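Local coordinates for cortical-lytic enzyme (PDB 4S3J), which hydrolyses partially degraded cortex peptidoglycan during spore germination, acting as an N-acetylglucosaminidase that recognises muramic acid delta-lactam, at residues A[204-218]-A[237-250]. Residues are numbered along the deposited sequence; the frame is centred on the assembly and turned at random.
Sequences LQTAEKYGMRDIHFD and VKIRLPSGYTLSTT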
ATOM      1  N   LEU A 204     -25.442  -0.950  10.461  1.00 26.31           N
ATOM      2  CA  LEU A 204     -25.764  -2.332  10.122  1.00 26.74           C
ATOM      3  C   LEU A 204     -26.713  -2.409   8.926  1.00 28.14           C
ATOM      4  O   LEU A 204     -26.541  -3.269   8.056  1.00 29.08           O
ATOM      5  CB  LEU A 204     -26.390  -3.050  11.309  1.00 28.73           C
ATOM      6  CG  LEU A 204     -25.529  -3.174  12.561  1.00 45.08           C
ATOM      7  CD1 LEU A 204     -26.344  -3.745  13.719  1.00 55.72           C
ATOM      8  CD2 LEU A 204     -24.334  -4.027  12.292  1.00 46.93           C
ATOM      9  N   GLN A 205     -27.712  -1.527   8.879  1.00 27.99           N
ATOM     10  CA  GLN A 205     -28.634  -1.515   7.749  1.00 29.80           C
ATOM     11  C   GLN A 205     -27.920  -1.119   6.454  1.00 33.77           C
ATOM     12  O   GLN A 205     -28.187  -1.692   5.404  1.00 28.71           O
ATOM     13  CB  GLN A 205     -29.795  -0.547   7.995  1.00 36.38           C
ATOM     14  CG  GLN A 205     -30.840  -1.083   8.946  1.00 52.66           C
ATOM     15  CD  GLN A 205     -31.846  -0.028   9.353  1.00 57.15           C
ATOM     16  OE1 GLN A 205     -31.762   1.131   8.926  1.00 46.67           O
ATOM     17  NE2 GLN A 205     -32.807  -0.422  10.183  1.00 63.00           N
ATOM     18  N   THR A 206     -26.999  -0.165   6.535  1.00 26.32           N
ATOM     19  CA  THR A 206     -26.210   0.236   5.362  1.00 26.42           C
ATOM     20  C   THR A 206     -25.308  -0.912   4.876  1.00 28.75           C
ATOM     21  O   THR A 206     -25.285  -1.219   3.683  1.00 24.92           O
ATOM     22  CB  THR A 206     -25.359   1.493   5.669  1.00 26.59           C
ATOM     23  OG1 THR A 206     -26.213   2.589   6.009  1.00 29.07           O
ATOM     24  CG2 THR A 206     -24.502   1.886   4.469  1.00 22.21           C
ATOM     25  N   ALA A 207     -24.613  -1.576   5.800  1.00 24.48           N
ATOM     26  CA  ALA A 207     -23.744  -2.700   5.450  1.00 23.14           C
ATOM     27  C   ALA A 207     -24.529  -3.810   4.785  1.00 28.64           C
ATOM     28  O   ALA A 207     -24.119  -4.353   3.759  1.00 28.87           O
ATOM     29  CB  ALA A 207     -23.041  -3.224   6.679  1.00 24.06           C
ATOM     30  N   GLU A 208     -25.679  -4.142   5.359  1.00 28.87           N
ATOM     31  CA  GLU A 208     -26.477  -5.214   4.819  1.00 30.87           C
ATOM     32  C   GLU A 208     -27.038  -4.831   3.449  1.00 34.11           C
ATOM     33  O   GLU A 208     -27.124  -5.675   2.555  1.00 48.21           O
ATOM     34  CB  GLU A 208     -27.592  -5.565   5.800  1.00 37.02           C
ATOM     35  CG  GLU A 208     -28.633  -6.492   5.268  1.00 44.21           C
ATOM     36  CD  GLU A 208     -29.694  -6.749   6.307  1.00 54.69           C
ATOM     37  OE1 GLU A 208     -29.440  -7.563   7.217  1.00 58.30           O
ATOM     38  OE2 GLU A 208     -30.759  -6.104   6.232  1.00 56.00           O
ATOM     39  N   LYS A 209     -27.375  -3.562   3.263  1.00 28.05           N
ATOM     40  CA  LYS A 209     -27.877  -3.114   1.966  1.00 26.66           C
ATOM     41  C   LYS A 209     -26.860  -3.293   0.819  1.00 34.60           C
ATOM     42  O   LYS A 209     -27.233  -3.683  -0.284  1.00 35.95           O
ATOM     43  CB  LYS A 209     -28.298  -1.647   2.037  1.00 33.05           C
ATOM     44  CG  LYS A 209     -28.795  -1.092   0.703  1.00 35.97           C
ATOM     45  CD  LYS A 209     -29.219   0.355   0.794  1.00 40.66           C
ATOM     46  CE  LYS A 209     -29.676   0.873  -0.566  1.00 40.07           C
ATOM     47  NZ  LYS A 209     -30.076   2.306  -0.521  1.00 42.65           N
ATOM     48  N   TYR A 210     -25.582  -3.051   1.084  1.00 32.95           N
ATOM     49  CA  TYR A 210     -24.584  -3.039   0.008  1.00 27.35           C
ATOM     50  C   TYR A 210     -23.654  -4.246   0.022  1.00 29.21           C
ATOM     51  O   TYR A 210     -22.722  -4.319  -0.791  1.00 28.55           O
ATOM     52  CB  TYR A 210     -23.742  -1.759   0.081  1.00 24.66           C
ATOM     53  CG  TYR A 210     -24.525  -0.507  -0.248  1.00 26.25           C
ATOM     54  CD1 TYR A 210     -25.104  -0.333  -1.501  1.00 33.85           C
ATOM     55  CD2 TYR A 210     -24.683   0.502   0.690  1.00 28.36           C
ATOM     56  CE1 TYR A 210     -25.820   0.808  -1.805  1.00 34.72           C
ATOM     57  CE2 TYR A 210     -25.397   1.643   0.397  1.00 33.95           C
ATOM     58  CZ  TYR A 210     -25.963   1.795  -0.849  1.00 36.07           C
ATOM     59  OH  TYR A 210     -26.671   2.945  -1.127  1.00 38.17           O
ATOM     60  N   GLY A 211     -23.896  -5.192   0.922  1.00 29.37           N
ATOM     61  CA  GLY A 211     -23.078  -6.394   0.995  1.00 29.65           C
ATOM     62  C   GLY A 211     -21.700  -6.110   1.548  1.00 33.08           C
ATOM     63  O   GLY A 211     -20.723  -6.817   1.260  1.00 26.46           O
ATOM     64  N   MET A 212     -21.622  -5.073   2.372  1.00 24.00           N
ATOM     65  CA  MET A 212     -20.358  -4.669   2.957  1.00 24.04           C
ATOM     66  C   MET A 212     -20.096  -5.450   4.240  1.00 27.42           C
ATOM     67  O   MET A 212     -20.529  -5.052   5.319  1.00 29.57           O
ATOM     68  CB  MET A 212     -20.350  -3.167   3.205  1.00 21.31           C
ATOM     69  CG  MET A 212     -20.200  -2.352   1.932  1.00 23.09           C
ATOM     70  SD  MET A 212     -20.706  -0.638   2.224  1.00 25.28           S
ATOM     71  CE  MET A 212     -20.254   0.123   0.676  1.00 24.63           C
ATOM     72  N   ARG A 213     -19.404  -6.579   4.116  1.00 22.64           N
ATOM     73  CA  ARG A 213     -19.275  -7.492   5.245  1.00 21.19           C
ATOM     74  C   ARG A 213     -18.168  -7.122   6.232  1.00 27.04           C
ATOM     75  O   ARG A 213     -18.033  -7.761   7.266  1.00 30.06           O
ATOM     76  CB  ARG A 213     -19.085  -8.933   4.738  1.00 22.77           C
ATOM     77  CG  ARG A 213     -20.328  -9.493   4.051  1.00 44.72           C
ATOM     78  CD  ARG A 213     -20.146 -10.940   3.615  1.00 77.84           C
ATOM     79  NE  ARG A 213     -19.424 -11.076   2.356  1.00102.16           N
ATOM     80  CZ  ARG A 213     -18.893 -12.215   1.923  1.00 96.56           C
ATOM     81  NH1 ARG A 213     -18.982 -13.322   2.646  1.00 82.59           N
ATOM     82  NH2 ARG A 213     -18.261 -12.254   0.766  1.00102.62           N
ATOM     83  N   ASP A 214     -17.374  -6.096   5.933  1.00 20.31           N
ATOM     84  CA  ASP A 214     -16.456  -5.536   6.925  1.00 19.42           C
ATOM     85  C   ASP A 214     -16.814  -4.082   7.177  1.00 22.09           C
ATOM     86  O   ASP A 214     -16.931  -3.300   6.236  1.00 23.09           O
ATOM     87  CB  ASP A 214     -14.996  -5.621   6.465  1.00 18.84           C
ATOM     88  CG  ASP A 214     -14.025  -5.028   7.497  1.00 21.61           C
ATOM     89  OD1 ASP A 214     -13.758  -5.685   8.528  1.00 20.96           O
ATOM     90  OD2 ASP A 214     -13.524  -3.904   7.289  1.00 20.11           O
ATOM     91  N   ILE A 215     -16.992  -3.738   8.447  1.00 22.68           N
ATOM     92  CA  ILE A 215     -17.254  -2.376   8.880  1.00 19.70           C
ATOM     93  C   ILE A 215     -15.961  -1.770   9.383  1.00 18.61           C
ATOM     94  O   ILE A 215     -15.331  -2.305  10.305  1.00 19.26           O
ATOM     95  CB  ILE A 215     -18.327  -2.323   9.998  1.00 20.68           C
ATOM     96  CG1 ILE A 215     -19.704  -2.768   9.485  1.00 26.50           C
ATOM     97  CG2 ILE A 215     -18.527  -0.883  10.481  1.00 22.43           C
ATOM     98  CD1 ILE A 215     -19.855  -4.179   9.119  1.00 34.41           C
ATOM     99  N   HIS A 216     -15.545  -0.685   8.741  1.00 18.27           N
ATOM    100  CA  HIS A 216     -14.251  -0.080   9.001  1.00 17.91           C
ATOM    101  C   HIS A 216     -14.356   1.357   9.511  1.00 19.78           C
ATOM    102  O   HIS A 216     -14.847   2.224   8.799  1.00 20.76           O
ATOM    103  CB  HIS A 216     -13.402  -0.060   7.732  1.00 17.05           C
ATOM    104  CG  HIS A 216     -12.014   0.446   7.962  1.00 16.68           C
ATOM    105  ND1 HIS A 216     -10.977  -0.380   8.295  1.00 17.34           N
ATOM    106  CD2 HIS A 216     -11.509   1.707   7.958  1.00 19.99           C
ATOM    107  CE1 HIS A 216      -9.874   0.335   8.471  1.00 22.65           C
ATOM    108  NE2 HIS A 216     -10.182   1.604   8.279  1.00 21.52           N
ATOM    109  N   PHE A 217     -13.854   1.609  10.719  1.00 20.34           N
ATOM    110  CA  PHE A 217     -13.820   2.957  11.264  1.00 20.19           C
ATOM    111  C   PHE A 217     -12.471   3.620  11.074  1.00 18.68           C
ATOM    112  O   PHE A 217     -11.412   3.107  11.510  1.00 21.23           O
ATOM    113  CB  PHE A 217     -14.195   2.944  12.742  1.00 20.97           C
ATOM    114  CG  PHE A 217     -15.592   2.505  12.980  1.00 20.58           C
ATOM    115  CD1 PHE A 217     -16.638   3.390  12.794  1.00 20.01           C
ATOM    116  CD2 PHE A 217     -15.874   1.214  13.387  1.00 20.82           C
ATOM    117  CE1 PHE A 217     -17.933   2.999  12.991  1.00 19.88           C
ATOM    118  CE2 PHE A 217     -17.181   0.812  13.596  1.00 23.08           C
ATOM    119  CZ  PHE A 217     -18.213   1.711  13.397  1.00 22.44           C
ATOM    120  N   ASP A 218     -12.506   4.712  10.326  1.00 19.88           N
ATOM    121  CA  ASP A 218     -11.369   5.598  10.211  1.00 18.68           C
ATOM    122  C   ASP A 218     -11.709   6.871  10.970  1.00 22.45           C
ATOM    123  O   ASP A 218     -12.116   7.869  10.375  1.00 20.35           O
ATOM    124  CB  ASP A 218     -11.034   5.892   8.757  1.00 21.77           C
ATOM    125  CG  ASP A 218      -9.826   6.800   8.619  1.00 24.54           C
ATOM    126  OD1 ASP A 218      -9.075   6.940   9.614  1.00 20.46           O
ATOM    127  OD2 ASP A 218      -9.612   7.346   7.519  1.00 33.92           O
ATOM    128  N   VAL A 237     -20.118  -2.151  18.839  1.00 26.06           N
ATOM    129  CA  VAL A 237     -20.336  -2.559  17.455  1.00 22.86           C
ATOM    130  C   VAL A 237     -20.006  -4.040  17.268  1.00 23.18           C
ATOM    131  O   VAL A 237     -20.784  -4.776  16.665  1.00 26.84           O
ATOM    132  CB  VAL A 237     -19.482  -1.727  16.466  1.00 22.00           C
ATOM    133  CG1 VAL A 237     -19.658  -2.254  15.046  1.00 23.02           C
ATOM    134  CG2 VAL A 237     -19.870  -0.248  16.534  1.00 22.29           C
ATOM    135  N   LYS A 238     -18.849  -4.455  17.779  1.00 24.52           N
ATOM    136  CA  LYS A 238     -18.386  -5.841  17.629  1.00 26.66           C
ATOM    137  C   LYS A 238     -19.431  -6.816  18.156  1.00 25.68           C
ATOM    138  O   LYS A 238     -19.740  -7.825  17.514  1.00 28.65           O
ATOM    139  CB  LYS A 238     -17.061  -6.048  18.362  1.00 26.02           C
ATOM    140  CG  LYS A 238     -16.520  -7.470  18.248  1.00 29.19           C
ATOM    141  CD  LYS A 238     -16.225  -7.842  16.830  1.00 40.85           C
ATOM    142  CE  LYS A 238     -15.643  -9.228  16.756  1.00 56.12           C
ATOM    143  NZ  LYS A 238     -15.656  -9.692  15.354  1.00 62.61           N
ATOM    144  N   ILE A 239     -19.995  -6.508  19.312  1.00 27.47           N
ATOM    145  CA  ILE A 239     -20.955  -7.428  19.898  1.00 33.42           C
ATOM    146  C   ILE A 239     -22.211  -7.526  19.037  1.00 29.90           C
ATOM    147  O   ILE A 239     -22.786  -8.596  18.937  1.00 31.90           O
ATOM    148  CB  ILE A 239     -21.331  -6.999  21.334  1.00 33.07           C
ATOM    149  CG1 ILE A 239     -20.126  -7.163  22.267  1.00 31.92           C
ATOM    150  CG2 ILE A 239     -22.518  -7.804  21.856  1.00 38.03           C
ATOM    151  CD1 ILE A 239     -20.263  -6.404  23.590  1.00 39.16           C
ATOM    152  N   ARG A 240     -22.582  -6.453  18.337  1.00 28.83           N
ATOM    153  CA  ARG A 240     -23.814  -6.479  17.555  1.00 25.57           C
ATOM    154  C   ARG A 240     -23.669  -6.881  16.103  1.00 26.34           C
ATOM    155  O   ARG A 240     -24.679  -7.060  15.430  1.00 38.83           O
ATOM    156  CB  ARG A 240     -24.485  -5.098  17.583  1.00 29.46           C
ATOM    157  CG  ARG A 240     -25.144  -4.758  18.916  1.00 36.24           C
ATOM    158  CD  ARG A 240     -25.711  -3.339  18.939  1.00 42.71           C
ATOM    159  NE  ARG A 240     -26.780  -3.143  17.959  1.00 39.19           N
ATOM    160  CZ  ARG A 240     -27.420  -1.989  17.767  1.00 46.92           C
ATOM    161  NH1 ARG A 240     -27.116  -0.924  18.504  1.00 33.20           N
ATOM    162  NH2 ARG A 240     -28.372  -1.898  16.844  1.00 38.85           N
ATOM    163  N   LEU A 241     -22.444  -7.071  15.615  1.00 28.63           N
ATOM    164  CA  LEU A 241     -22.281  -7.490  14.222  1.00 29.63           C
ATOM    165  C   LEU A 241     -22.682  -8.953  14.090  1.00 30.58           C
ATOM    166  O   LEU A 241     -22.156  -9.789  14.809  1.00 35.71           O
ATOM    167  CB  LEU A 241     -20.844  -7.302  13.726  1.00 29.77           C
ATOM    168  CG  LEU A 241     -20.330  -5.874  13.570  1.00 33.31           C
ATOM    169  CD1 LEU A 241     -18.858  -5.890  13.227  1.00 40.33           C
ATOM    170  CD2 LEU A 241     -21.102  -5.177  12.494  1.00 30.24           C
ATOM    171  N   PRO A 242     -23.582  -9.270  13.145  1.00 37.59           N
ATOM    172  CA  PRO A 242     -23.969 -10.664  12.896  1.00 34.15           C
ATOM    173  C   PRO A 242     -22.867 -11.538  12.288  1.00 34.10           C
ATOM    174  O   PRO A 242     -21.808 -11.059  11.848  1.00 29.18           O
ATOM    175  CB  PRO A 242     -25.156 -10.541  11.933  1.00 40.56           C
ATOM    176  CG  PRO A 242     -25.057  -9.196  11.354  1.00 46.25           C
ATOM    177  CD  PRO A 242     -24.410  -8.332  12.369  1.00 38.85           C
ATOM    178  N   SER A 243     -23.122 -12.842  12.302  1.00 31.66           N
ATOM    179  CA  SER A 243     -22.212 -13.804  11.710  1.00 37.27           C
ATOM    180  C   SER A 243     -21.930 -13.451  10.252  1.00 37.03           C
ATOM    181  O   SER A 243     -22.819 -13.057   9.493  1.00 31.32           O
ATOM    182  CB  SER A 243     -22.780 -15.224  11.822  1.00 50.51           C
ATOM    183  OG  SER A 243     -23.976 -15.359  11.076  1.00 66.58           O
ATOM    184  N   GLY A 244     -20.661 -13.554   9.887  1.00 30.00           N
ATOM    185  CA  GLY A 244     -20.225 -13.292   8.535  1.00 30.13           C
ATOM    186  C   GLY A 244     -19.719 -11.877   8.372  1.00 29.21           C
ATOM    187  O   GLY A 244     -19.127 -11.555   7.344  1.00 32.33           O
ATOM    188  N   TYR A 245     -19.947 -11.029   9.370  1.00 25.84           N
ATOM    189  CA  TYR A 245     -19.427  -9.665   9.310  1.00 24.20           C
ATOM    190  C   TYR A 245     -18.196  -9.549  10.197  1.00 26.74           C
ATOM    191  O   TYR A 245     -18.074 -10.259  11.200  1.00 30.15           O
ATOM    192  CB  TYR A 245     -20.461  -8.617   9.753  1.00 24.64           C
ATOM    193  CG  TYR A 245     -21.628  -8.435   8.806  1.00 29.67           C
ATOM    194  CD1 TYR A 245     -22.593  -9.427   8.666  1.00 40.19           C
ATOM    195  CD2 TYR A 245     -21.742  -7.295   8.011  1.00 27.96           C
ATOM    196  CE1 TYR A 245     -23.664  -9.269   7.806  1.00 48.35           C
ATOM    197  CE2 TYR A 245     -22.810  -7.131   7.148  1.00 33.47           C
ATOM    198  CZ  TYR A 245     -23.764  -8.124   7.044  1.00 45.96           C
ATOM    199  OH  TYR A 245     -24.819  -7.970   6.177  1.00 45.91           O
ATOM    200  N   THR A 246     -17.315  -8.621   9.842  1.00 26.11           N
ATOM    201  CA  THR A 246     -16.113  -8.317  10.610  1.00 24.38           C
ATOM    202  C   THR A 246     -15.987  -6.815  10.876  1.00 20.76           C
ATOM    203  O   THR A 246     -16.663  -5.997  10.241  1.00 21.95           O
ATOM    204  CB  THR A 246     -14.846  -8.781   9.887  1.00 27.16           C
ATOM    205  OG1 THR A 246     -14.794  -8.194   8.580  1.00 24.05           O
ATOM    206  CG2 THR A 246     -14.842 -10.282   9.777  1.00 25.05           C
ATOM    207  N   LEU A 247     -15.086  -6.475  11.791  1.00 24.38           N
ATOM    208  CA  LEU A 247     -14.850  -5.101  12.210  1.00 23.23           C
ATOM    209  C   LEU A 247     -13.374  -4.739  12.054  1.00 21.67           C
ATOM    210  O   LEU A 247     -12.500  -5.526  12.415  1.00 21.63           O
ATOM    211  CB  LEU A 247     -15.280  -4.938  13.665  1.00 23.64           C
ATOM    212  CG  LEU A 247     -14.955  -3.646  14.400  1.00 23.39           C
ATOM    213  CD1 LEU A 247     -15.692  -2.459  13.744  1.00 26.02           C
ATOM    214  CD2 LEU A 247     -15.349  -3.768  15.898  1.00 22.70           C
ATOM    215  N   SER A 248     -13.095  -3.554  11.513  1.00 19.08           N
ATOM    216  CA  SER A 248     -11.722  -3.101  11.389  1.00 18.60           C
ATOM    217  C   SER A 248     -11.605  -1.615  11.677  1.00 19.95           C
ATOM    218  O   SER A 248     -12.609  -0.896  11.690  1.00 18.24           O
ATOM    219  CB  SER A 248     -11.172  -3.420   9.986  1.00 19.71           C
ATOM    220  OG  SER A 248     -11.937  -2.787   8.970  1.00 20.50           O
ATOM    221  N   THR A 249     -10.377  -1.176  11.940  1.00 19.69           N
ATOM    222  CA  THR A 249     -10.087   0.228  12.222  1.00 21.28           C
ATOM    223  C   THR A 249      -8.782   0.702  11.597  1.00 19.90           C
ATOM    224  O   THR A 249      -7.871  -0.109  11.319  1.00 18.36           O
ATOM    225  CB  THR A 249      -9.964   0.486  13.720  1.00 20.29           C
ATOM    226  OG1 THR A 249      -8.959  -0.383  14.246  1.00 22.61           O
ATOM    227  CG2 THR A 249     -11.314   0.271  14.439  1.00 20.07           C
ATOM    228  N   THR A 250      -8.691   2.019  11.419  1.00 21.17           N
ATOM    229  CA  THR A 250      -7.457   2.687  11.046  1.00 17.81           C
ATOM    230  C   THR A 250      -6.684   3.141  12.282  1.00 18.51           C
ATOM    231  O   THR A 250      -7.250   3.726  13.206  1.00 20.88           O
ATOM    232  CB  THR A 250      -7.744   3.918  10.145  1.00 21.92           C
ATOM    233  OG1 THR A 250      -8.270   3.472   8.889  1.00 24.56           O
ATOM    234  CG2 THR A 250      -6.477   4.741   9.908  1.00 25.62           C
TER
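Ser248 OG is gripped from two sides: it donates to the syn lone pair of Asp214 OD2 at 2.6 Å and accepts the N-H of His216 ND1 at 2.7 Å. Both partners belong to strand 214-218, which runs parallel to 246-250 in the TIM barrel of family 18; helix 227-240 makes the beta-alpha-beta crossover between them. Asp214 turns its other oxygen, OD1, with the anti lone pair, to the hydroxyl of Thr246. His216 stands with CG anti to its backbone N (chi1 -175°), its ring edge toward the second strand; NE2 is hydrogen-bonded to Thr250 OG1 at 2.7 Å, so both ring nitrogens are bonded, each to a hydroxyl in the ring plane, and the ring's rotation is fixed. The hydrogen-bonded series ends there. Separately, the Asp218 carboxylate, which packs on Thr250 CB through OD1, lies close to that of Glu220, the probable proton donor.

On the helix-facing side, Leu247 CD1 meets the Phe217 ring at its edge, 3.6 Å from CE2, and Val237 CG2 approaches the same ring obliquely. Farther along, Tyr245 lies against Ala207, with Ile215 CD1 at its ring edge, while Leu241 CD2 presses on Leu204 CD2 at a tight 3.4 Å.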